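Local coordinates for protein beta-Lactamase/D-Alanine Carboxypeptidase (Pseudomonas syringae pv. tomato, PDB 5EVI) that probably hydrolyses beta-lactams to substituted beta-amino acids as a class C beta-lactamase, at residues V193-D197 with D198-L202; Q205-N208 with T209-P213. One frame throughout, in Å; residues are numbered along the deposited sequence.

Both contacts are local turns, and they follow one another on the chain. Contact 1, at residues 193-202, lies in the loop from helix 174-186 to strand 206-207, and contact 2, at residues 205-213, joins strand 206-207 to strand 213-214. Their centres lie about 20 Å apart, and the two contacts do not touch. Contact 1 is a surface contact with no buried residue among those that meet. Contact 2 is partly buried, with Gly206 and Tyr207 buried, and it is the closed end of a two-stranded hairpin. The chemistry differs accordingly. One weak backbone bond joins the halves of contact 1, and the rest is van der Waals contact. The hairpin end has four hydrogen bonds, one of them weak, two of the four to the side-chain oxygen of Asn208.

Contact 1 of 2, residues V193-D197 with D198-L202; sequences VNVPD and DKQTL
The amide of Gln200 meets Val195 through its oxygen, with CG1 of Val195 well to one side of the amide plane, 3.5 Å from Gln200 OE1. The two side chains cross at about a right angle, and no stack forms. Gln200 bends at its second torsion (chi2 63°), which turns the amide back toward Val195. The Asp198 carboxylate lies by the Pro196 ring, where Asp198 OD1 is 3.4 Å from Pro196 CB. Lys199 comes to the same ring with CB, 4.1 Å from Pro196 CD, before its chain leads away. Val195 CG1 also rests 3.6 Å from Lys199 O; a first torsion of 179° sets this methyl opposite the backbone N. Pro196 to Lys199 make a turn of type I geometry, with Asp197 and Asp198 at its corners; the bond that spans it, Lys199 N to Pro196 O, is weak (3.4 Å, 135°). Residues 200-202 then take helical backbone angles without regular helical bonds. The loop runs from helix 174-186 to strand 206-207. Gln179 of that helix accepts the N-H of Asn194, Val195 packs on Leu63 and Tyr203, and Leu202 bonds to Leu63 through the backbone.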
# COMPACT_ATOMS: atom_id res chain seq x y z
N VAL D 193 4.59 0.02 -12.71
CA VAL D 193 5.26 -1.21 -12.30
C VAL D 193 6.69 -1.22 -12.85
O VAL D 193 7.63 -1.58 -12.13
CB VAL D 193 4.46 -2.46 -12.74
CG1 VAL D 193 5.29 -3.73 -12.60
CG2 VAL D 193 3.18 -2.58 -11.92
N ASN D 194 6.85 -0.85 -14.12
CA ASN D 194 8.16 -0.67 -14.75
C ASN D 194 8.26 0.71 -15.39
O ASN D 194 7.46 1.03 -16.28
CB ASN D 194 8.41 -1.75 -15.80
CG ASN D 194 8.85 -3.07 -15.20
OD1 ASN D 194 9.71 -3.12 -14.32
ND2 ASN D 194 8.28 -4.16 -15.69
N VAL D 195 9.24 1.50 -14.97
CA VAL D 195 9.38 2.88 -15.42
C VAL D 195 9.92 2.91 -16.85
O VAL D 195 10.96 2.29 -17.13
CB VAL D 195 10.32 3.70 -14.50
CG1 VAL D 195 10.47 5.14 -15.01
CG2 VAL D 195 9.81 3.69 -13.07
N PRO D 196 9.23 3.61 -17.77
CA PRO D 196 9.75 3.72 -19.14
C PRO D 196 11.03 4.56 -19.23
O PRO D 196 11.41 5.22 -18.26
CB PRO D 196 8.62 4.42 -19.90
CG PRO D 196 7.41 4.29 -19.06
CD PRO D 196 7.89 4.22 -17.65
N ASP D 197 11.67 4.53 -20.39
CA ASP D 197 12.94 5.24 -20.61
C ASP D 197 12.77 6.76 -20.65
O ASP D 197 13.66 7.49 -20.20
CB ASP D 197 13.62 4.74 -21.89
CG ASP D 197 13.95 3.25 -21.83
OD1 ASP D 197 14.52 2.80 -20.81
OD2 ASP D 197 13.63 2.53 -22.80
N ASP D 198 11.63 7.23 -21.17
CA ASP D 198 11.34 8.68 -21.21
C ASP D 198 10.90 9.26 -19.85
O ASP D 198 10.95 10.48 -19.68
CB ASP D 198 10.32 9.01 -22.32
CG ASP D 198 8.89 8.59 -21.98
OD1 ASP D 198 8.70 7.51 -21.39
OD2 ASP D 198 7.96 9.33 -22.35
N LYS D 199 10.48 8.41 -18.91
CA LYS D 199 10.14 8.83 -17.54
C LYS D 199 11.22 8.47 -16.51
O LYS D 199 11.02 8.66 -15.30
CB LYS D 199 8.80 8.21 -17.10
CG LYS D 199 7.63 8.48 -18.03
CD LYS D 199 7.20 9.93 -18.00
CE LYS D 199 6.13 10.23 -19.03
NZ LYS D 199 6.02 11.69 -19.31
N GLN D 200 12.37 7.97 -16.98
CA GLN D 200 13.50 7.64 -16.12
C GLN D 200 14.10 8.90 -15.48
O GLN D 200 14.53 8.87 -14.33
CB GLN D 200 14.57 6.87 -16.92
CG GLN D 200 15.55 6.06 -16.07
CD GLN D 200 14.87 4.95 -15.28
OE1 GLN D 200 13.83 4.43 -15.67
NE2 GLN D 200 15.47 4.59 -14.15
N THR D 201 14.10 10.00 -16.24
CA THR D 201 14.46 11.35 -15.77
C THR D 201 13.85 11.78 -14.42
O THR D 201 14.52 12.44 -13.63
CB THR D 201 14.17 12.44 -16.85
OG1 THR D 201 14.56 13.73 -16.37
CG2 THR D 201 12.69 12.48 -17.26
N LEU D 202 12.59 11.41 -14.17
CA LEU D 202 11.87 11.80 -12.94
C LEU D 202 12.02 10.82 -11.76
O LEU D 202 11.53 11.11 -10.67
CB LEU D 202 10.38 11.99 -13.25
CG LEU D 202 10.02 13.14 -14.19
CD1 LEU D 202 8.58 13.01 -14.67
CD2 LEU D 202 10.26 14.49 -13.52

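Contact 2 of 2, residues Q205-N208 with T209-P213; sequences QGYN and TLDEP. With EDO (1,2-ethanediol), chain Q.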
# COMPACT_ATOMS: atom_id res chain seq x y z
N GLN D 205 16.57 9.08 -6.68
CA GLN D 205 17.55 8.14 -6.14
C GLN D 205 17.21 7.89 -4.67
O GLN D 205 16.99 8.85 -3.92
CB GLN D 205 18.96 8.72 -6.28
CG GLN D 205 20.08 7.75 -5.89
CD GLN D 205 20.16 6.54 -6.81
OE1 GLN D 205 20.61 6.64 -7.94
NE2 GLN D 205 19.74 5.39 -6.31
N GLY D 206 17.13 6.62 -4.27
CA GLY D 206 16.99 6.25 -2.86
C GLY D 206 18.33 6.27 -2.16
O GLY D 206 19.37 6.08 -2.80
N TYR D 207 18.32 6.50 -0.85
CA TYR D 207 19.55 6.55 -0.06
C TYR D 207 19.43 5.63 1.13
O TYR D 207 18.47 5.74 1.90
CB TYR D 207 19.85 7.98 0.36
CG TYR D 207 20.22 8.80 -0.84
CD1 TYR D 207 21.53 8.76 -1.35
CD2 TYR D 207 19.26 9.53 -1.53
CE1 TYR D 207 21.87 9.48 -2.49
CE2 TYR D 207 19.60 10.24 -2.67
CZ TYR D 207 20.89 10.22 -3.14
OH TYR D 207 21.18 10.92 -4.27
N ASN D 208 20.41 4.73 1.28
CA ASN D 208 20.33 3.66 2.28
C ASN D 208 20.80 4.14 3.66
O ASN D 208 21.02 5.35 3.85
CB ASN D 208 21.07 2.39 1.78
CG ASN D 208 22.59 2.54 1.80
OD1 ASN D 208 23.12 3.42 2.46
ND2 ASN D 208 23.30 1.65 1.07
N THR D 209 20.98 3.20 4.59
CA THR D 209 21.42 3.46 5.97
C THR D 209 22.74 4.23 6.08
O THR D 209 22.91 5.04 7.00
CB THR D 209 21.58 2.13 6.75
OG1 THR D 209 20.38 1.37 6.68
CG2 THR D 209 21.95 2.37 8.24
N LEU D 210 23.67 3.94 5.17
CA LEU D 210 24.94 4.68 5.09
C LEU D 210 24.91 5.86 4.11
O LEU D 210 25.97 6.36 3.71
CB LEU D 210 26.09 3.73 4.72
CG LEU D 210 26.35 2.56 5.67
CD1 LEU D 210 27.54 1.74 5.18
CD2 LEU D 210 26.57 3.01 7.11
N ASP D 211 23.71 6.34 3.77
CA ASP D 211 23.54 7.51 2.90
C ASP D 211 24.18 7.31 1.52
O ASP D 211 24.72 8.25 0.94
CB ASP D 211 24.12 8.75 3.61
CG ASP D 211 23.13 9.88 3.70
OD1 ASP D 211 22.46 10.19 2.68
OD2 ASP D 211 23.02 10.45 4.81
N GLU D 212 24.10 6.09 0.99
CA GLU D 212 24.61 5.78 -0.34
C GLU D 212 23.43 5.46 -1.27
O GLU D 212 22.39 5.00 -0.80
CB GLU D 212 25.61 4.63 -0.26
CG GLU D 212 26.90 5.00 0.48
CD GLU D 212 27.70 3.80 0.97
OE1 GLU D 212 28.46 3.95 1.95
OE2 GLU D 212 27.57 2.70 0.39
N PRO D 213 23.59 5.71 -2.59
CA PRO D 213 22.48 5.58 -3.52
C PRO D 213 22.07 4.12 -3.77
O PRO D 213 22.93 3.25 -3.90
CB PRO D 213 23.00 6.23 -4.81
CG PRO D 213 24.47 6.12 -4.73
CD PRO D 213 24.82 6.18 -3.27
C1 EDO Q . 20.90 9.88 -11.29
O1 EDO Q . 19.75 10.42 -10.64
C2 EDO Q . 21.03 8.40 -10.94
O2 EDO Q . 19.74 7.78 -10.98
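This is the closed end of a beta hairpin, strand 206-207 against 213-214, with a type I turn from Asn208 to Asp211 and a G1-type beta bulge at Asp211, whose backbone is left-handed helical. Two backbone bonds close it: Asp211 N to Asn208 O and Asn208 N to Glu212 O, each 2.9 Å, the second nearly straight (164°). A chi1 of 73° stands the Asn208 side chain between its own backbone N and carbonyl carbon and turns OD1 in toward the N-H groups of Leu210 and Glu212. Asn208 OD1 takes a weak bond from Leu210 N (2.8 Å), an Asx turn. It also takes a straighter one from Glu212 N (3.2 Å, 165°), which comes from above the amide carbonyl plane. Tyr207 and Pro213 form an antiparallel non-hydrogen-bonded pair, flanked by CA-H...O contacts from Pro213 CA to Gly206 O (3.2 Å) and from Tyr207 CA to Glu212 O (3.3 Å). Pro213 CB packs 3.5 Å from Gln205 CG and more loosely against the Tyr207 ring. Gln205 OE1 takes a weak bond from O2 of a 1,2-ethanediol, probably from the crystallisation liquor, which also bonds to Arg215. Dimethyl-lysines bond from outside: position 52 through N to Tyr207 OH, position 345 through NZ to Asn208 O. Within the hairpin Asn208 makes four hydrogen bonds, through N, O and OD1, tying turn and bulge to the end of strand 206-207.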